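Local coordinates for protein CocE/NonD family hydrolase (Staphylococcus aureus, PDB 3IB3) that probably hydrolyses ester or amide bonds as a serine hydrolase of the CocE/NonD family, with an alpha/beta-hydrolase domain followed by a beta-rich C-terminal domain, at residues A[41-46]-A[53-58]; A[216-221]-A[232-237]. All blocks are in the same frame, centred on the assembly; numbering follows the deposited sequence.

How the contacts relate
Both contacts belong to the alpha/beta-hydrolase part of the chain, and they come in series: contact 1 is complete before contact 2 begins. Contact 1 pairs strands 36-47 and 53-60, a beta hairpin near one margin of the large mixed sheet; its centre is about 28 Å from the centre of the chain. The centre of contact 2 is nearer, about 18 Å away; here helix 213-224 meets the start of helix 234-240, in the chain that links strand 186-192 to its sheet neighbour 262-267. The centres of contacts 1 and 2 are about 26 Å apart and their nearest atoms about 14 Å. One therefore builds the sheet itself, while the other packs two helices of the connection between neighbouring strands, near a bound palmitic acid.

Contact 1. Residues A[41-46]-A[53-58]; sequences EKDGTV and KLYINI
Thr45 and Tyr55 stand side by side on one face of an antiparallel strand pair, with the methyl CG2 of Thr45 packed closely and obliquely against the phenol ring, 3.4 Å from Tyr55 CD1. The threonine torsion (chi1 63°) sets that methyl beside its own backbone N, so its apolar branch meets the ring. Farther along this face Lys42 runs beside Asn57, its CG 3.7 Å from Asn57 OD1, and its extended chain carries NZ to the carbonyl of Val19. On the other face Val46 and Ile56 meet at about a right angle, Val46 CG2 3.5 Å from Ile56 CD1, two beta-branched residues suited to strands and covered by Trp152 of helix 140-153. Glu41 lies alongside Ile58 there.

Between Lys42 and Gly44 the register slips by one residue. Asp43 and Gly44 both face Ile56, a G1 beta bulge whose left-handed first position, usually glycine, is held by Asp43 (phi 69°); Gly44 N bonds to Ile56 O at 3.0 Å. A weak bond of 3.4 Å runs from Asp43 N to Asn57 OD1. The bulge sets the Asp43 carboxylate near Asn57 OD1, so that both meet Lys78, through a salt bridge and a hydrogen bond, and Lys130 adds a second positive charge that probably helps offset the aspartate's.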
# COMPACT_ATOMS: atom_id res chain seq x y z
N GLU A 41 3.57 -30.55 -3.62
CA GLU A 41 4.37 -30.75 -4.82
C GLU A 41 5.34 -29.58 -4.89
O GLU A 41 4.94 -28.44 -5.07
CB GLU A 41 3.52 -30.80 -6.08
CG GLU A 41 4.29 -31.28 -7.34
CD GLU A 41 3.50 -31.07 -8.64
OE1 GLU A 41 4.10 -30.68 -9.64
OE2 GLU A 41 2.27 -31.30 -8.65
N LYS A 42 6.62 -29.90 -4.73
CA LYS A 42 7.67 -28.92 -4.69
C LYS A 42 8.41 -28.93 -6.02
O LYS A 42 8.86 -29.98 -6.47
CB LYS A 42 8.65 -29.25 -3.57
CG LYS A 42 9.77 -28.21 -3.48
CD LYS A 42 10.84 -28.60 -2.49
CE LYS A 42 11.96 -27.55 -2.53
NZ LYS A 42 12.74 -27.53 -1.25
N ASP A 43 8.53 -27.75 -6.61
CA ASP A 43 9.18 -27.55 -7.93
C ASP A 43 8.37 -28.15 -9.05
O ASP A 43 8.88 -28.89 -9.89
CB ASP A 43 10.65 -28.05 -7.94
CG ASP A 43 11.57 -27.10 -7.19
OD1 ASP A 43 11.26 -25.87 -7.14
OD2 ASP A 43 12.58 -27.58 -6.65
N GLY A 44 7.08 -27.83 -9.04
CA GLY A 44 6.27 -27.95 -10.23
C GLY A 44 6.73 -26.84 -11.19
O GLY A 44 7.32 -25.84 -10.77
N THR A 45 6.47 -27.03 -12.49
CA THR A 45 6.81 -26.04 -13.48
C THR A 45 5.63 -25.77 -14.38
O THR A 45 4.82 -26.66 -14.64
CB THR A 45 7.99 -26.47 -14.33
OG1 THR A 45 7.65 -27.65 -15.05
CG2 THR A 45 9.20 -26.74 -13.45
N VAL A 46 5.55 -24.54 -14.86
CA VAL A 46 4.50 -24.12 -15.76
C VAL A 46 5.20 -23.43 -16.92
O VAL A 46 6.02 -22.53 -16.70
CB VAL A 46 3.51 -23.17 -15.07
CG1 VAL A 46 2.42 -22.75 -16.03
CG2 VAL A 46 2.90 -23.83 -13.77
N LYS A 53 10.19 -21.50 -18.20
CA LYS A 53 9.54 -22.27 -17.14
C LYS A 53 9.54 -21.48 -15.84
O LYS A 53 10.59 -21.00 -15.39
CB LYS A 53 10.18 -23.67 -16.96
CG LYS A 53 9.99 -24.56 -18.18
CD LYS A 53 10.08 -26.06 -17.86
CE LYS A 53 11.45 -26.47 -17.29
NZ LYS A 53 11.60 -27.96 -17.30
N LEU A 54 8.34 -21.30 -15.28
CA LEU A 54 8.20 -20.76 -13.96
C LEU A 54 8.01 -21.94 -13.01
O LEU A 54 7.36 -22.93 -13.35
CB LEU A 54 7.01 -19.79 -13.89
CG LEU A 54 7.25 -18.32 -14.19
CD1 LEU A 54 8.03 -18.10 -15.42
CD2 LEU A 54 5.91 -17.52 -14.17
N TYR A 55 8.60 -21.81 -11.82
CA TYR A 55 8.56 -22.86 -10.81
C TYR A 55 7.56 -22.51 -9.74
O TYR A 55 7.47 -21.34 -9.31
CB TYR A 55 9.95 -23.11 -10.19
CG TYR A 55 10.89 -23.66 -11.21
CD1 TYR A 55 11.13 -25.02 -11.30
CD2 TYR A 55 11.50 -22.84 -12.13
CE1 TYR A 55 11.97 -25.53 -12.26
CE2 TYR A 55 12.32 -23.35 -13.10
CZ TYR A 55 12.55 -24.70 -13.15
OH TYR A 55 13.38 -25.21 -14.11
N ILE A 56 6.86 -23.55 -9.28
CA ILE A 56 5.80 -23.41 -8.29
C ILE A 56 5.81 -24.49 -7.19
O ILE A 56 6.48 -25.51 -7.31
CB ILE A 56 4.40 -23.38 -9.00
CG1 ILE A 56 4.12 -24.65 -9.78
CG2 ILE A 56 4.36 -22.19 -9.93
CD1 ILE A 56 2.67 -24.71 -10.36
N ASN A 57 5.14 -24.19 -6.08
CA ASN A 57 4.77 -25.19 -5.07
C ASN A 57 3.24 -25.37 -5.06
O ASN A 57 2.50 -24.41 -5.26
CB ASN A 57 5.30 -24.82 -3.70
CG ASN A 57 6.85 -24.82 -3.61
OD1 ASN A 57 7.54 -25.41 -4.42
ND2 ASN A 57 7.36 -24.13 -2.62
N ILE A 58 2.77 -26.60 -4.89
CA ILE A 58 1.35 -26.89 -4.84
C ILE A 58 1.07 -27.58 -3.53
O ILE A 58 1.69 -28.58 -3.24
CB ILE A 58 0.91 -27.84 -5.99
CG1 ILE A 58 1.05 -27.19 -7.35
CG2 ILE A 58 -0.53 -28.28 -5.81
CD1 ILE A 58 1.16 -28.26 -8.54

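Contact 2. Residues A[216-221]-A[232-237]; sequences FWTQGI and EDLIQA
The indole of Trp217 meets Leu234 through its six-membered ring: CD1 of the leucine approaches obliquely, 3.9 Å from Trp217 CZ3. One face of the indole carries Ile221 from the next turn of the same helix, its CD1 3.6 Å above the plane and offset toward the rim. Trp138 stacks on the ring system, and Trp217 NE1 makes a hydrogen bond to the hydroxyl of Tyr76. With CG anti to the backbone N (chi1 169°), the indole swings out beside the helix and brings its far end to the leucine. A broad aromatic surface with one polar N-H suits this buried place, where a bound palmitic acid lies about 5 Å from the side chain.

The CB of Thr218 is directed toward residues 232-237, and its CA is 6.4 Å from Leu234 CA. Its hydroxyl oxygen OG1 rests 3.4 Å from Leu234 CB. A small residue is consistent with so close an approach, and the longer aliphatic chain of Leu234 helps cover it.

Asp233 is the N-cap of the second helix. Its OD1 accepts from Gln236 N at 3.0 Å, an almost straight bond (173°) reaching the oxygen from above the carboxylate plane.

Helix 234-240 thus starts against the side of helix 213-224. The hydroxyl of Tyr214 in helix 213-224 makes a hydrogen bond with Leu234 O, while Phe247 of helix 246-249 packs on Leu234 and Ala237, joining three successive helices of the connection from strand 186-192 to strand 262-267 of the mixed sheet.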
# COMPACT_ATOMS: atom_id res chain seq x y z
N PHE A 216 16.47 0.27 -1.37
CA PHE A 216 16.44 -0.92 -0.53
C PHE A 216 15.77 -2.10 -1.20
O PHE A 216 16.34 -3.17 -1.37
CB PHE A 216 15.73 -0.54 0.79
CG PHE A 216 15.64 -1.62 1.77
CD1 PHE A 216 16.75 -2.01 2.48
CD2 PHE A 216 14.42 -2.24 2.01
CE1 PHE A 216 16.65 -3.02 3.44
CE2 PHE A 216 14.33 -3.23 2.97
CZ PHE A 216 15.44 -3.62 3.68
N TRP A 217 14.54 -1.90 -1.60
CA TRP A 217 13.74 -2.94 -2.20
C TRP A 217 14.32 -3.38 -3.56
O TRP A 217 14.42 -4.58 -3.82
CB TRP A 217 12.28 -2.44 -2.30
CG TRP A 217 11.35 -3.29 -3.13
CD1 TRP A 217 10.67 -4.40 -2.73
CD2 TRP A 217 10.96 -3.05 -4.50
NE1 TRP A 217 9.93 -4.91 -3.79
CE2 TRP A 217 10.10 -4.10 -4.88
CE3 TRP A 217 11.30 -2.08 -5.45
CZ2 TRP A 217 9.53 -4.17 -6.15
CZ3 TRP A 217 10.76 -2.18 -6.70
CH2 TRP A 217 9.87 -3.22 -7.04
N THR A 218 14.75 -2.46 -4.43
CA THR A 218 15.24 -2.88 -5.71
C THR A 218 16.57 -3.58 -5.51
O THR A 218 16.81 -4.64 -6.11
CB THR A 218 15.27 -1.76 -6.81
OG1 THR A 218 15.66 -2.35 -8.06
CG2 THR A 218 16.20 -0.67 -6.51
N GLN A 219 17.42 -3.03 -4.63
CA GLN A 219 18.71 -3.67 -4.35
C GLN A 219 18.48 -5.06 -3.73
O GLN A 219 19.23 -6.00 -3.97
CB GLN A 219 19.55 -2.79 -3.42
CG GLN A 219 20.36 -1.67 -4.12
CD GLN A 219 20.70 -0.47 -3.18
OE1 GLN A 219 20.21 -0.37 -2.03
NE2 GLN A 219 21.51 0.45 -3.69
N GLY A 220 17.42 -5.19 -2.94
CA GLY A 220 17.10 -6.45 -2.31
C GLY A 220 16.76 -7.54 -3.32
O GLY A 220 17.08 -8.71 -3.09
N ILE A 221 16.09 -7.17 -4.41
CA ILE A 221 15.77 -8.13 -5.45
C ILE A 221 17.03 -8.59 -6.14
O ILE A 221 17.15 -9.78 -6.41
CB ILE A 221 14.68 -7.62 -6.46
CG1 ILE A 221 13.41 -7.16 -5.70
CG2 ILE A 221 14.31 -8.75 -7.40
CD1 ILE A 221 12.14 -6.74 -6.57
N GLU A 232 15.90 -6.33 -14.02
CA GLU A 232 15.76 -4.92 -14.43
C GLU A 232 16.46 -3.95 -13.45
O GLU A 232 16.27 -4.05 -12.23
CB GLU A 232 14.29 -4.56 -14.54
CG GLU A 232 14.02 -3.14 -14.96
CD GLU A 232 12.56 -2.93 -15.25
OE1 GLU A 232 11.74 -3.67 -14.65
OE2 GLU A 232 12.22 -2.01 -16.03
N ASP A 233 17.26 -3.03 -14.00
CA ASP A 233 17.96 -2.01 -13.20
C ASP A 233 17.03 -0.85 -12.81
O ASP A 233 17.06 0.19 -13.45
CB ASP A 233 19.17 -1.44 -13.96
CG ASP A 233 20.05 -0.55 -13.09
OD1 ASP A 233 19.66 -0.17 -11.96
OD2 ASP A 233 21.17 -0.25 -13.53
N LEU A 234 16.24 -1.00 -11.75
CA LEU A 234 15.30 0.06 -11.39
C LEU A 234 15.99 1.28 -10.73
O LEU A 234 15.46 2.39 -10.73
CB LEU A 234 14.15 -0.52 -10.55
CG LEU A 234 13.12 -1.40 -11.31
CD1 LEU A 234 12.14 -2.09 -10.31
CD2 LEU A 234 12.31 -0.62 -12.36
N ILE A 235 17.18 1.09 -10.21
CA ILE A 235 17.97 2.21 -9.69
C ILE A 235 18.27 3.20 -10.83
O ILE A 235 18.01 4.40 -10.71
CB ILE A 235 19.29 1.74 -9.05
CG1 ILE A 235 19.01 0.88 -7.79
CG2 ILE A 235 20.14 2.94 -8.65
CD1 ILE A 235 18.36 1.66 -6.65
N GLN A 236 18.77 2.69 -11.95
CA GLN A 236 19.00 3.50 -13.14
C GLN A 236 17.68 4.06 -13.68
O GLN A 236 17.62 5.21 -14.07
CB GLN A 236 19.72 2.67 -14.22
CG GLN A 236 19.97 3.43 -15.47
CD GLN A 236 21.03 2.82 -16.36
OE1 GLN A 236 22.22 2.83 -16.03
NE2 GLN A 236 20.62 2.30 -17.50
N ALA A 237 16.64 3.25 -13.74
CA ALA A 237 15.32 3.71 -14.15
C ALA A 237 14.93 5.03 -13.44
O ALA A 237 14.56 6.03 -14.10
CB ALA A 237 14.26 2.64 -13.85